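Local coordinates for protein diacylglycerol O-acyltransferase (PDB 6CHJ) that probably transfers the acyl group of an acyl-CoA to an alcohol or diacylglycerol, making wax esters and triacylglycerols, at residues F57-L61 with R110-W115; F11-E15 with V134-L138; D404-L410 with I426-L432; G383-L388 with T415-D419; V40-A44 with H118-G122. All blocks are in the same frame, centred on the assembly; numbering follows the deposited sequence.

Interaction 1 of 5, residues F57-L61 with R110-W115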
# COMPACT_ATOMS: atom_id res chain seq x y z
N PHE B 57 -18.15 6.83 -7.15
CA PHE B 57 -16.91 7.21 -6.48
C PHE B 57 -17.13 7.98 -5.17
O PHE B 57 -16.14 8.30 -4.50
CB PHE B 57 -16.07 8.04 -7.42
CG PHE B 57 -15.71 7.34 -8.69
CD1 PHE B 57 -14.50 6.67 -8.80
CD2 PHE B 57 -16.58 7.35 -9.77
CE1 PHE B 57 -14.17 6.02 -9.97
CE2 PHE B 57 -16.26 6.70 -10.93
CZ PHE B 57 -15.05 6.04 -11.04
N ASN B 58 -18.37 8.29 -4.81
CA ASN B 58 -18.65 8.96 -3.54
C ASN B 58 -19.34 8.03 -2.57
O ASN B 58 -19.82 8.48 -1.53
CB ASN B 58 -19.48 10.23 -3.76
CG ASN B 58 -20.90 9.95 -4.22
OD1 ASN B 58 -21.20 8.90 -4.80
ND2 ASN B 58 -21.79 10.89 -3.96
N GLN B 59 -19.41 6.75 -2.91
CA GLN B 59 -19.99 5.73 -2.05
C GLN B 59 -18.93 5.21 -1.09
O GLN B 59 -17.77 5.08 -1.45
CB GLN B 59 -20.55 4.59 -2.90
CG GLN B 59 -21.60 5.04 -3.90
CD GLN B 59 -22.84 5.58 -3.21
OE1 GLN B 59 -23.39 4.95 -2.30
NE2 GLN B 59 -23.28 6.78 -3.61
N ARG B 60 -19.33 4.91 0.13
CA ARG B 60 -18.37 4.33 1.05
C ARG B 60 -19.06 3.25 1.86
O ARG B 60 -20.29 3.26 2.02
CB ARG B 60 -17.74 5.40 1.96
CG ARG B 60 -18.46 5.68 3.23
CD ARG B 60 -17.62 6.60 4.11
NE ARG B 60 -18.00 6.52 5.52
CZ ARG B 60 -17.71 5.50 6.32
NH1 ARG B 60 -17.02 4.44 5.87
NH2 ARG B 60 -18.11 5.52 7.59
N LEU B 61 -18.27 2.30 2.34
CA LEU B 61 -18.82 1.14 3.03
C LEU B 61 -19.22 1.51 4.45
O LEU B 61 -18.49 2.20 5.17
CB LEU B 61 -17.81 -0.01 3.05
CG LEU B 61 -18.34 -1.35 3.59
CD1 LEU B 61 -19.55 -1.85 2.79
CD2 LEU B 61 -17.25 -2.42 3.67
N ARG B 110 -10.86 0.67 3.72
CA ARG B 110 -12.30 0.44 3.59
C ARG B 110 -13.15 1.58 4.14
O ARG B 110 -14.34 1.64 3.84
CB ARG B 110 -12.69 -0.86 4.29
CG ARG B 110 -12.69 -2.05 3.34
CD ARG B 110 -13.14 -3.32 4.02
NE ARG B 110 -12.71 -4.45 3.22
CZ ARG B 110 -12.96 -5.72 3.49
NH1 ARG B 110 -13.64 -6.06 4.59
NH2 ARG B 110 -12.52 -6.66 2.65
N GLU B 111 -12.56 2.48 4.93
CA GLU B 111 -13.32 3.56 5.54
C GLU B 111 -13.56 4.74 4.59
O GLU B 111 -14.29 5.67 4.96
CB GLU B 111 -12.60 4.02 6.81
CG GLU B 111 -12.77 3.06 8.01
CD GLU B 111 -13.83 3.53 9.01
OE1 GLU B 111 -13.47 3.97 10.13
OE2 GLU B 111 -15.03 3.47 8.68
N ARG B 112 -12.99 4.73 3.39
CA ARG B 112 -13.25 5.74 2.38
C ARG B 112 -13.68 5.07 1.09
O ARG B 112 -13.44 3.87 0.90
CB ARG B 112 -12.01 6.60 2.14
CG ARG B 112 -11.30 6.94 3.41
CD ARG B 112 -10.15 7.83 3.11
NE ARG B 112 -10.55 9.22 3.28
CZ ARG B 112 -9.90 10.09 4.04
NH1 ARG B 112 -8.81 9.71 4.69
NH2 ARG B 112 -10.35 11.33 4.14
N PRO B 113 -14.36 5.79 0.21
CA PRO B 113 -14.67 5.23 -1.12
C PRO B 113 -13.42 4.63 -1.72
O PRO B 113 -12.33 5.19 -1.63
CB PRO B 113 -15.17 6.45 -1.92
CG PRO B 113 -14.85 7.65 -1.06
CD PRO B 113 -14.85 7.17 0.34
N MET B 114 -13.56 3.44 -2.29
CA MET B 114 -12.40 2.60 -2.54
C MET B 114 -11.92 2.76 -3.98
O MET B 114 -11.97 1.85 -4.81
CB MET B 114 -12.72 1.16 -2.18
CG MET B 114 -13.20 1.03 -0.74
SD MET B 114 -13.31 -0.67 -0.16
CE MET B 114 -15.10 -0.92 -0.11
N TRP B 115 -11.40 3.96 -4.26
CA TRP B 115 -10.78 4.20 -5.56
C TRP B 115 -9.56 5.09 -5.37
O TRP B 115 -9.51 5.89 -4.45
CB TRP B 115 -11.76 4.82 -6.54
CG TRP B 115 -12.29 6.16 -6.13
CD1 TRP B 115 -13.40 6.40 -5.38
CD2 TRP B 115 -11.73 7.44 -6.45
NE1 TRP B 115 -13.57 7.76 -5.21
CE2 TRP B 115 -12.56 8.41 -5.86
CE3 TRP B 115 -10.61 7.85 -7.18
CZ2 TRP B 115 -12.30 9.78 -5.98
CZ3 TRP B 115 -10.36 9.21 -7.31
CH2 TRP B 115 -11.20 10.16 -6.72

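Interaction 2 of 5, residues F11-E15 with V134-L138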
# COMPACT_ATOMS: atom_id res chain seq x y z
N PHE B 11 -16.52 -10.25 -2.59
CA PHE B 11 -15.18 -9.70 -2.81
C PHE B 11 -14.64 -9.05 -1.54
O PHE B 11 -13.42 -9.05 -1.31
CB PHE B 11 -15.20 -8.68 -3.96
CG PHE B 11 -15.38 -9.32 -5.32
CD1 PHE B 11 -14.31 -9.87 -5.99
CD2 PHE B 11 -16.64 -9.39 -5.92
CE1 PHE B 11 -14.46 -10.47 -7.23
CE2 PHE B 11 -16.80 -9.99 -7.16
CZ PHE B 11 -15.71 -10.53 -7.82
N LEU B 12 -15.52 -8.49 -0.71
CA LEU B 12 -15.07 -8.03 0.60
C LEU B 12 -14.62 -9.20 1.44
O LEU B 12 -13.60 -9.14 2.12
CB LEU B 12 -16.20 -7.27 1.29
CG LEU B 12 -16.48 -5.85 0.81
CD1 LEU B 12 -17.68 -5.29 1.53
CD2 LEU B 12 -15.26 -4.99 1.06
N TRP B 13 -15.36 -10.31 1.35
CA TRP B 13 -15.21 -11.39 2.31
C TRP B 13 -13.90 -12.15 2.09
O TRP B 13 -13.13 -12.35 3.03
CB TRP B 13 -16.43 -12.31 2.21
CG TRP B 13 -16.39 -13.47 3.15
CD1 TRP B 13 -16.62 -13.46 4.50
CD2 TRP B 13 -16.12 -14.82 2.80
NE1 TRP B 13 -16.50 -14.73 5.01
CE2 TRP B 13 -16.19 -15.58 3.99
CE3 TRP B 13 -15.82 -15.47 1.59
CZ2 TRP B 13 -15.97 -16.96 4.00
CZ3 TRP B 13 -15.60 -16.83 1.61
CH2 TRP B 13 -15.67 -17.56 2.81
N LEU B 14 -13.62 -12.56 0.86
CA LEU B 14 -12.41 -13.36 0.65
C LEU B 14 -11.17 -12.50 0.46
O LEU B 14 -10.11 -13.03 0.12
CB LEU B 14 -12.59 -14.32 -0.54
CG LEU B 14 -13.03 -13.81 -1.90
CD1 LEU B 14 -11.79 -13.54 -2.68
CD2 LEU B 14 -13.82 -14.88 -2.61
N GLU B 15 -11.27 -11.19 0.70
CA GLU B 15 -10.10 -10.34 0.70
C GLU B 15 -9.28 -10.58 1.97
O GLU B 15 -9.83 -10.76 3.07
CB GLU B 15 -10.50 -8.86 0.60
CG GLU B 15 -9.35 -7.89 0.75
CD GLU B 15 -9.63 -6.54 0.10
OE1 GLU B 15 -10.52 -5.82 0.61
OE2 GLU B 15 -8.96 -6.19 -0.91
N VAL B 134 -9.61 0.48 -8.35
CA VAL B 134 -10.95 0.48 -7.77
C VAL B 134 -11.25 -0.89 -7.19
O VAL B 134 -10.92 -1.92 -7.79
CB VAL B 134 -12.04 0.87 -8.79
CG1 VAL B 134 -13.41 0.98 -8.09
CG2 VAL B 134 -11.70 2.19 -9.45
N HIS B 135 -11.90 -0.90 -6.03
CA HIS B 135 -12.26 -2.17 -5.40
C HIS B 135 -13.40 -2.85 -6.15
O HIS B 135 -14.39 -2.21 -6.54
CB HIS B 135 -12.65 -1.95 -3.94
CG HIS B 135 -12.55 -3.20 -3.12
ND1 HIS B 135 -13.58 -4.11 -3.02
CD2 HIS B 135 -11.52 -3.72 -2.40
CE1 HIS B 135 -13.21 -5.11 -2.25
NE2 HIS B 135 -11.96 -4.91 -1.87
N HIS B 136 -13.28 -4.17 -6.33
CA HIS B 136 -14.29 -4.94 -7.06
C HIS B 136 -15.67 -4.88 -6.39
O HIS B 136 -16.69 -4.95 -7.07
CB HIS B 136 -13.83 -6.39 -7.23
CG HIS B 136 -14.38 -7.07 -8.46
ND1 HIS B 136 -15.70 -7.46 -8.58
CD2 HIS B 136 -13.77 -7.44 -9.61
CE1 HIS B 136 -15.88 -8.03 -9.75
NE2 HIS B 136 -14.73 -8.04 -10.40
N SER B 137 -15.72 -4.75 -5.06
CA SER B 137 -17.00 -4.54 -4.39
C SER B 137 -17.71 -3.28 -4.88
O SER B 137 -18.94 -3.21 -4.83
CB SER B 137 -16.82 -4.44 -2.89
OG SER B 137 -16.97 -5.72 -2.31
N LEU B 138 -16.96 -2.28 -5.34
CA LEU B 138 -17.53 -1.01 -5.76
C LEU B 138 -17.74 -0.94 -7.26
O LEU B 138 -18.76 -0.42 -7.72
CB LEU B 138 -16.64 0.15 -5.30
CG LEU B 138 -17.29 1.52 -5.43
CD1 LEU B 138 -18.39 1.67 -4.38
CD2 LEU B 138 -16.26 2.64 -5.30

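Interaction 3 of 5, residues D404-L410 with I426-L432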
# COMPACT_ATOMS: atom_id res chain seq x y z
N ASP B 404 -4.97 -11.56 -8.42
CA ASP B 404 -4.45 -12.85 -7.99
C ASP B 404 -5.13 -13.33 -6.70
O ASP B 404 -5.60 -12.53 -5.87
CB ASP B 404 -2.95 -12.80 -7.75
CG ASP B 404 -2.18 -12.42 -8.97
OD1 ASP B 404 -2.54 -12.88 -10.08
OD2 ASP B 404 -1.19 -11.67 -8.81
N MET B 405 -5.10 -14.65 -6.51
CA MET B 405 -5.64 -15.33 -5.34
C MET B 405 -4.67 -16.42 -4.93
O MET B 405 -3.88 -16.91 -5.74
CB MET B 405 -6.99 -16.00 -5.64
CG MET B 405 -8.18 -15.12 -5.50
SD MET B 405 -9.64 -16.14 -5.69
CE MET B 405 -9.35 -17.35 -4.37
N ASP B 406 -4.77 -16.83 -3.65
CA ASP B 406 -4.25 -18.13 -3.22
C ASP B 406 -4.66 -19.19 -4.23
O ASP B 406 -5.84 -19.34 -4.53
CB ASP B 406 -4.80 -18.50 -1.84
CG ASP B 406 -3.98 -17.96 -0.67
OD1 ASP B 406 -2.85 -17.46 -0.85
OD2 ASP B 406 -4.48 -18.06 0.47
N ARG B 407 -3.67 -19.93 -4.75
CA ARG B 407 -3.81 -21.00 -5.74
C ARG B 407 -4.23 -20.51 -7.12
O ARG B 407 -4.54 -21.34 -8.00
CB ARG B 407 -4.76 -22.12 -5.25
CG ARG B 407 -4.11 -23.02 -4.17
CD ARG B 407 -5.12 -23.73 -3.23
NE ARG B 407 -5.98 -22.85 -2.43
CZ ARG B 407 -5.71 -22.43 -1.19
NH1 ARG B 407 -6.59 -21.67 -0.55
NH2 ARG B 407 -4.58 -22.76 -0.58
N LEU B 408 -4.23 -19.17 -7.37
CA LEU B 408 -4.21 -18.58 -8.72
C LEU B 408 -3.18 -17.45 -8.71
O LEU B 408 -3.50 -16.26 -8.75
CB LEU B 408 -5.59 -18.06 -9.15
CG LEU B 408 -6.67 -19.12 -9.37
CD1 LEU B 408 -8.09 -18.51 -9.41
CD2 LEU B 408 -6.37 -19.91 -10.66
N ALA B 409 -1.89 -17.81 -8.70
CA ALA B 409 -0.84 -16.81 -8.61
C ALA B 409 -0.85 -15.85 -9.80
O ALA B 409 -0.46 -14.68 -9.64
CB ALA B 409 0.53 -17.47 -8.49
N LEU B 410 -1.34 -16.29 -10.96
CA LEU B 410 -1.23 -15.54 -12.21
C LEU B 410 -2.61 -15.29 -12.79
O LEU B 410 -3.43 -16.20 -12.88
CB LEU B 410 -0.36 -16.28 -13.22
CG LEU B 410 -0.09 -15.64 -14.60
CD1 LEU B 410 0.65 -14.30 -14.53
CD2 LEU B 410 0.70 -16.60 -15.47
N ILE B 426 -0.72 -9.99 -14.26
CA ILE B 426 -0.49 -9.65 -12.86
C ILE B 426 -0.25 -10.94 -12.08
O ILE B 426 -0.98 -11.92 -12.24
CB ILE B 426 -1.67 -8.85 -12.26
CG1 ILE B 426 -1.33 -8.34 -10.86
CG2 ILE B 426 -2.97 -9.65 -12.28
CD1 ILE B 426 -0.52 -7.08 -10.86
N GLY B 427 0.80 -10.95 -11.26
CA GLY B 427 1.18 -12.18 -10.60
C GLY B 427 1.80 -11.93 -9.24
O GLY B 427 2.30 -10.82 -8.94
N CYS B 428 1.74 -12.97 -8.40
CA CYS B 428 2.42 -12.92 -7.11
C CYS B 428 3.92 -12.87 -7.36
O CYS B 428 4.47 -13.75 -8.02
CB CYS B 428 2.05 -14.12 -6.25
SG CYS B 428 3.22 -14.39 -4.90
N ARG B 429 4.58 -11.83 -6.86
CA ARG B 429 6.02 -11.65 -7.10
C ARG B 429 6.85 -12.84 -6.59
O ARG B 429 7.86 -13.18 -7.20
CB ARG B 429 6.51 -10.37 -6.44
CG ARG B 429 8.00 -10.13 -6.64
CD ARG B 429 8.48 -8.79 -6.08
NE ARG B 429 9.83 -8.50 -6.55
CZ ARG B 429 10.13 -7.78 -7.63
NH1 ARG B 429 9.16 -7.25 -8.39
NH2 ARG B 429 11.40 -7.59 -7.97
N ARG B 430 6.46 -13.47 -5.46
CA ARG B 430 7.30 -14.55 -4.95
C ARG B 430 7.13 -15.84 -5.75
O ARG B 430 8.12 -16.49 -6.12
CB ARG B 430 7.00 -14.85 -3.48
CG ARG B 430 7.75 -16.09 -3.02
CD ARG B 430 7.16 -16.70 -1.77
NE ARG B 430 5.87 -17.36 -2.01
CZ ARG B 430 4.99 -17.63 -1.05
NH1 ARG B 430 5.25 -17.28 0.21
NH2 ARG B 430 3.83 -18.24 -1.34
N THR B 431 5.89 -16.26 -6.01
CA THR B 431 5.76 -17.57 -6.61
C THR B 431 6.07 -17.55 -8.10
O THR B 431 6.32 -18.62 -8.67
CB THR B 431 4.36 -18.16 -6.31
OG1 THR B 431 3.35 -17.30 -6.84
CG2 THR B 431 4.13 -18.25 -4.80
N LEU B 432 6.11 -16.38 -8.72
CA LEU B 432 6.35 -16.26 -10.16
C LEU B 432 7.56 -15.37 -10.42
O LEU B 432 7.42 -14.26 -10.96
CB LEU B 432 5.11 -15.75 -10.88
CG LEU B 432 4.03 -16.82 -10.92
CD1 LEU B 432 2.76 -16.32 -11.56
CD2 LEU B 432 4.57 -18.03 -11.66

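Interaction 4 of 5, residues G383-L388 with T415-D419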
# COMPACT_ATOMS: atom_id res chain seq x y z
N GLY B 383 -12.32 -3.73 -26.37
CA GLY B 383 -12.33 -2.31 -26.11
C GLY B 383 -12.68 -1.46 -27.31
O GLY B 383 -13.26 -1.93 -28.30
N PRO B 384 -12.32 -0.18 -27.26
CA PRO B 384 -12.73 0.77 -28.31
C PRO B 384 -11.94 0.61 -29.61
O PRO B 384 -10.73 0.38 -29.61
CB PRO B 384 -12.44 2.13 -27.67
CG PRO B 384 -11.27 1.85 -26.76
CD PRO B 384 -11.53 0.48 -26.20
N SER B 385 -12.66 0.77 -30.72
CA SER B 385 -12.16 0.43 -32.05
C SER B 385 -11.38 1.55 -32.73
O SER B 385 -10.84 1.32 -33.82
CB SER B 385 -13.31 -0.01 -32.96
OG SER B 385 -14.49 0.72 -32.67
N ARG B 386 -11.30 2.74 -32.14
CA ARG B 386 -10.71 3.90 -32.78
C ARG B 386 -9.87 4.67 -31.77
O ARG B 386 -10.09 4.55 -30.56
CB ARG B 386 -11.79 4.82 -33.37
CG ARG B 386 -12.68 4.11 -34.40
CD ARG B 386 -13.65 5.04 -35.08
NE ARG B 386 -14.64 5.56 -34.13
CZ ARG B 386 -15.81 5.00 -33.91
NH1 ARG B 386 -16.13 3.88 -34.55
NH2 ARG B 386 -16.65 5.53 -33.04
N PRO B 387 -8.88 5.45 -32.23
CA PRO B 387 -8.00 6.15 -31.30
C PRO B 387 -8.76 7.13 -30.41
O PRO B 387 -9.86 7.59 -30.73
CB PRO B 387 -7.01 6.89 -32.21
CG PRO B 387 -7.02 6.12 -33.48
CD PRO B 387 -8.45 5.64 -33.63
N LEU B 388 -8.16 7.42 -29.25
CA LEU B 388 -8.83 8.18 -28.21
C LEU B 388 -7.87 9.19 -27.62
O LEU B 388 -6.64 9.08 -27.75
CB LEU B 388 -9.41 7.26 -27.13
CG LEU B 388 -10.64 6.45 -27.54
CD1 LEU B 388 -11.11 5.52 -26.43
CD2 LEU B 388 -11.75 7.40 -27.95
N THR B 415 -7.35 -7.12 -23.58
CA THR B 415 -8.28 -6.16 -24.12
C THR B 415 -7.71 -5.70 -25.45
O THR B 415 -6.55 -5.99 -25.78
CB THR B 415 -8.52 -4.98 -23.16
OG1 THR B 415 -9.54 -4.12 -23.69
CG2 THR B 415 -7.27 -4.19 -22.97
N SER B 416 -8.53 -4.99 -26.20
CA SER B 416 -8.07 -4.43 -27.46
C SER B 416 -8.35 -2.94 -27.47
O SER B 416 -9.29 -2.45 -26.83
CB SER B 416 -8.72 -5.12 -28.68
OG SER B 416 -10.12 -5.26 -28.51
N TYR B 417 -7.49 -2.22 -28.17
CA TYR B 417 -7.65 -0.78 -28.37
C TYR B 417 -7.14 -0.50 -29.78
O TYR B 417 -5.95 -0.64 -30.05
CB TYR B 417 -6.88 0.03 -27.32
CG TYR B 417 -6.62 1.50 -27.63
CD1 TYR B 417 -7.66 2.39 -27.94
CD2 TYR B 417 -5.32 2.02 -27.59
CE1 TYR B 417 -7.41 3.74 -28.21
CE2 TYR B 417 -5.06 3.35 -27.87
CZ TYR B 417 -6.10 4.21 -28.17
OH TYR B 417 -5.83 5.54 -28.43
N ASN B 418 -8.07 -0.15 -30.68
CA ASN B 418 -7.76 0.28 -32.04
C ASN B 418 -6.80 -0.69 -32.73
O ASN B 418 -7.16 -1.83 -33.02
CB ASN B 418 -7.18 1.70 -32.02
CG ASN B 418 -7.08 2.32 -33.43
OD1 ASN B 418 -8.09 2.47 -34.12
ND2 ASN B 418 -5.87 2.66 -33.84
N ASP B 419 -5.56 -0.25 -32.98
CA ASP B 419 -4.58 -1.00 -33.75
C ASP B 419 -4.14 -2.31 -33.10
O ASP B 419 -3.51 -3.12 -33.78
CB ASP B 419 -3.31 -0.17 -33.97
CG ASP B 419 -3.46 0.86 -35.06
OD1 ASP B 419 -2.67 1.83 -35.07
OD2 ASP B 419 -4.37 0.69 -35.91

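Interaction 5 of 5, residues V40-A44 with H118-G122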
# COMPACT_ATOMS: atom_id res chain seq x y z
N VAL B 40 2.81 17.73 -17.21
CA VAL B 40 2.12 16.86 -16.26
C VAL B 40 1.92 17.60 -14.94
O VAL B 40 0.81 17.61 -14.39
CB VAL B 40 2.85 15.52 -16.09
CG1 VAL B 40 1.97 14.54 -15.34
CG2 VAL B 40 3.18 14.92 -17.46
N ALA B 41 2.96 18.28 -14.45
CA ALA B 41 2.80 19.06 -13.22
C ALA B 41 1.67 20.08 -13.35
O ALA B 41 0.87 20.24 -12.42
CB ALA B 41 4.12 19.73 -12.84
N GLN B 42 1.56 20.73 -14.52
CA GLN B 42 0.40 21.58 -14.80
C GLN B 42 -0.90 20.80 -14.68
O GLN B 42 -1.89 21.30 -14.13
CB GLN B 42 0.50 22.19 -16.20
CG GLN B 42 1.76 22.99 -16.47
CD GLN B 42 1.53 24.27 -17.25
OE1 GLN B 42 1.30 24.25 -18.47
NE2 GLN B 42 1.61 25.40 -16.55
N LEU B 43 -0.93 19.57 -15.22
CA LEU B 43 -2.15 18.77 -15.20
C LEU B 43 -2.55 18.40 -13.77
O LEU B 43 -3.73 18.48 -13.40
CB LEU B 43 -1.97 17.51 -16.05
CG LEU B 43 -3.13 16.50 -15.97
CD1 LEU B 43 -4.46 17.19 -16.23
CD2 LEU B 43 -2.92 15.32 -16.96
N ALA B 44 -1.57 17.97 -12.97
CA ALA B 44 -1.89 17.58 -11.60
C ALA B 44 -2.54 18.74 -10.87
O ALA B 44 -3.51 18.54 -10.13
CB ALA B 44 -0.63 17.11 -10.88
N HIS B 118 -3.77 7.54 -9.88
CA HIS B 118 -2.36 7.88 -9.74
C HIS B 118 -1.88 8.47 -11.07
O HIS B 118 -1.74 7.75 -12.07
CB HIS B 118 -1.54 6.65 -9.35
CG HIS B 118 -1.83 6.13 -7.97
ND1 HIS B 118 -0.85 6.06 -6.99
CD2 HIS B 118 -2.97 5.67 -7.40
CE1 HIS B 118 -1.39 5.57 -5.88
NE2 HIS B 118 -2.67 5.33 -6.11
N LEU B 119 -1.62 9.78 -11.08
CA LEU B 119 -1.00 10.43 -12.22
C LEU B 119 0.51 10.37 -12.06
O LEU B 119 1.07 10.93 -11.12
CB LEU B 119 -1.50 11.88 -12.34
CG LEU B 119 -0.84 12.83 -13.35
CD1 LEU B 119 -1.04 12.29 -14.75
CD2 LEU B 119 -1.40 14.27 -13.21
N ILE B 120 1.17 9.69 -13.00
CA ILE B 120 2.61 9.43 -12.95
C ILE B 120 3.31 10.31 -13.98
O ILE B 120 2.98 10.25 -15.18
CB ILE B 120 2.92 7.94 -13.21
CG1 ILE B 120 2.07 7.03 -12.29
CG2 ILE B 120 4.42 7.68 -13.06
CD1 ILE B 120 1.77 5.66 -12.91
N GLU B 121 4.28 11.10 -13.52
CA GLU B 121 5.17 11.90 -14.35
C GLU B 121 6.53 11.24 -14.36
O GLU B 121 6.72 10.15 -13.80
CB GLU B 121 5.25 13.36 -13.84
CG GLU B 121 6.19 13.60 -12.64
CD GLU B 121 6.68 15.07 -12.50
OE1 GLU B 121 6.01 15.99 -13.01
OE2 GLU B 121 7.73 15.30 -11.85
N GLY B 122 7.49 11.88 -15.03
CA GLY B 122 8.83 11.34 -15.16
C GLY B 122 9.02 10.29 -16.24
O GLY B 122 10.06 9.64 -16.26

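Interaction 1 of 5, residues F57-L61 with R110-W115
Pro113 and Trp115, with Met114 between them, probably correspond to the Pro-Leu-Trp motif of this family, and this inverse gamma turn into strand 115-121 receives Phe57 and the start of strand 59-64. Trp115 NE1 gives a hydrogen bond to Phe57 O (2.7 Å, 144° at the hydrogen) and meets it on a lone pair, in the carbonyl plane. The ring of Phe57 stands edge-on against the indole, a T-shaped stack with planes 86° apart and Phe57 CD1 3.5 Å from Trp115 CG. Tryptophan suits the place because it offers a donor and a broad face at once. The compact ring of Pro113 fits between two carbonyls, its CB 3.3 Å from Phe57 O and 3.0 Å from Gln59 O. Arg60 leaves the backbone with CG between N and the carbonyl carbon (chi1 89°) and runs alongside Glu111, where Arg60 NH1 and Glu111 OE2 form a loose salt bridge of 3.6 Å. Leu61 CB lies 4.3 Å from Met114 CE. Beyond the contact, strand 67-72 pairs with strand 59-64, His81 of helix 78-81 stacks on Trp115, and Met114 is bonded through its backbone to His135 at the end of strand 127-135.

Interaction 2 of 5, residues F11-E15 with V134-L138
His135 and His136 both carry CG anti to the backbone N (chi1 -159° and -152°), but as successive residues leaving a strand they serve different partners, Glu15 and Phe11. They open the HHxxxDG signature of CoA-dependent acyltransferases, which carries the active-site histidine in relatives. His135 NE2 gives a hydrogen bond to Glu15 OE1 (3.0 Å), arriving from above the carboxylate plane. Its other nitrogen, ND1, accepts the N-H of Ser137 at 3.0 Å, so the imidazole is held at both nitrogens and its rotation is fixed. Phe11 forms an offset stack with His136, centroids 3.7 Å apart and planes at 23°, while His136 CB adds a CH-pi contact over the Phe11 ring. Leu12 CG lies 3.2 Å from Ser137 OG, a hydroxyl that is bonded to Asp8 O. Glu15 suits its place by having two oxygens to share: OE1 also meets Arg110, and OE2 takes the N-H of Met21. Helix 6-13 meets the end of strand 127-135 and the turn after it; Val134 pairs with Val23 of strand 22-30.

Interaction 3 of 5, residues D404-L410 with I426-L432
Leu432 is the bump of this contact, and the hollow it fills is made by Ala409 and Leu410. With CG anti to its carbonyl carbon (chi1 -72°), Leu432 sends CD1 inward, to 3.5 Å from Leu410 CB and 4.0 Å from Ala409 CB, and the two leucine side chains cross at about a right angle. The same methyl occupies the side of Gly427 where a side chain would stand, and glycine leaves it room. Gly427 pairs with Leu410 as an antiparallel non-hydrogen-bonded pair, their CA atoms 4.4 Å apart. One step on, Cys428 N gives a hydrogen bond to Ala409 O (3.0 Å). The small methyl of Ala409 slips into the bend formed by 428-432, with its CB 3.3 Å from Thr431 OG1, and that bend is itself held by the N-H of Thr431 bonding to the sulfur of Cys428. From another side Asp404 leans over the same glycine, its OD2 3.0 Å from Gly427 CA. Helix 262-280 closes the apolar side through Leu274 and Tyr277. The carboxylate of Asp404 finds itself among acceptors: its OD1 is 2.8 Å from both Ile426 O and Ala409 O, and a long, weak ion pair links OD2 to Arg239. Such buried company would probably disfavour the negative charge and could raise the pKa of Asp404.

Interaction 4 of 5, residues G383-L388 with T415-D419
The backbones of Pro384 and Asn418 are joined by one hydrogen bond, from Asn418 N to Pro384 O (2.9 Å, 159° at the hydrogen), while Gly383 CA approaches Ser416 O to 3.1 Å in a CA-H...O contact. Glycine suits that position, since a side chain there would run straight into the carbonyl. A weak bond of 3.4 Å also leads from Gly383 N to Ser416 OG. Tyr417 carries the side-chain part of the contact: its CG is anti to the backbone N (chi1 163°), which swings the ring along the loop to Leu388. There the N-H of Leu388 meets Tyr417 OH at 3.1 Å, at the ring edge, near its plane, and the same hydroxyl is bonded to Leu395 O, so the phenol spans two backbone groups. Pro384 CG packs at 3.8 Å from Tyr417 CD1. The chain 383-388 is the connection from strand 376-380, in the sheet that holds strand 410-417, to strand 389-390 at the edge of the other large sheet; sharing C-terminal strands with the N-terminal sheet is a feature of the two-domain CoA-dependent acyltransferase fold. Asn418 begins the tight turn between strands 410-417 and 420-428, and takes a positive phi (50°) with a strongly negative psi, a conformation more usual for glycine. Its amide lies against the Pro387 ring, with Asn418 OD1 3.2 Å from Pro387 CD. Arg386 turns away to a salt bridge with Glu154.

Interaction 5 of 5, residues V40-A44 with H118-G122
Val40 and Leu119 slide past each other in opposite directions, each reaching from its own backbone toward the other. The helix and strand segments that carry them run nearly antiparallel, at 159°, with axes 9.1 Å apart. Val40 CG1, anti to the backbone N (chi1 -168°), enters the gap between two strand side chains that lie on the same face: it is 3.8 Å from Leu119 CD1 and also 3.8 Å from Glu121 CB. Leu119 answers with a fork. While CD1 takes Val40, CD2 goes to the next turn of the helix, where it sits 3.8 Å from Ala44 CB and 3.9 Å from Leu43 CG. The small Ala44 lets the leucine branch come right up to the helix backbone, with Leu119 CD2 3.7 Å from Ala44 N; Leu43, crossing Leu119 obliquely, covers its flank. Glu121 lies across Val40, using its aliphatic base for packing and stretching its carboxylate outward past Ala41. There OE2 is bonded to Thr89 of the second subunit, so one side chain serves both the apolar layer and the dimer contact. Phe84 and Phe128, from the strands flanking 115-121, widen the greasy surface under the helix. Ile120 points to the other face of the sheet, where it meets helix 93-105. Strand 115-121 therefore lies between helices 39-49 and 93-105, a helix-sheet-helix layering consistent with the CoA-dependent acyltransferase fold.

In the fold
From the N terminus, the first three contacts close loops one within another: interaction 2 joins 11-15 to 134-138, interaction 5 lies inside that span, and interaction 1 lies inside interaction 5. Together they tie the N-terminal helix, helix 39-49 and the small sheet of 59-64 to the neighbouring strands 115-121 and 127-135. Interactions 1 and 2 touch directly where Arg110 reaches the carbonyl oxygen of Leu12. Interactions 4 and 3 follow in the C-terminal region and cross, their segments alternating along the chain; they sit at opposite ends of the hairpin 410-428, their centres about 28 Å apart. Interactions 1, 3 and 5 also reach the second subunit.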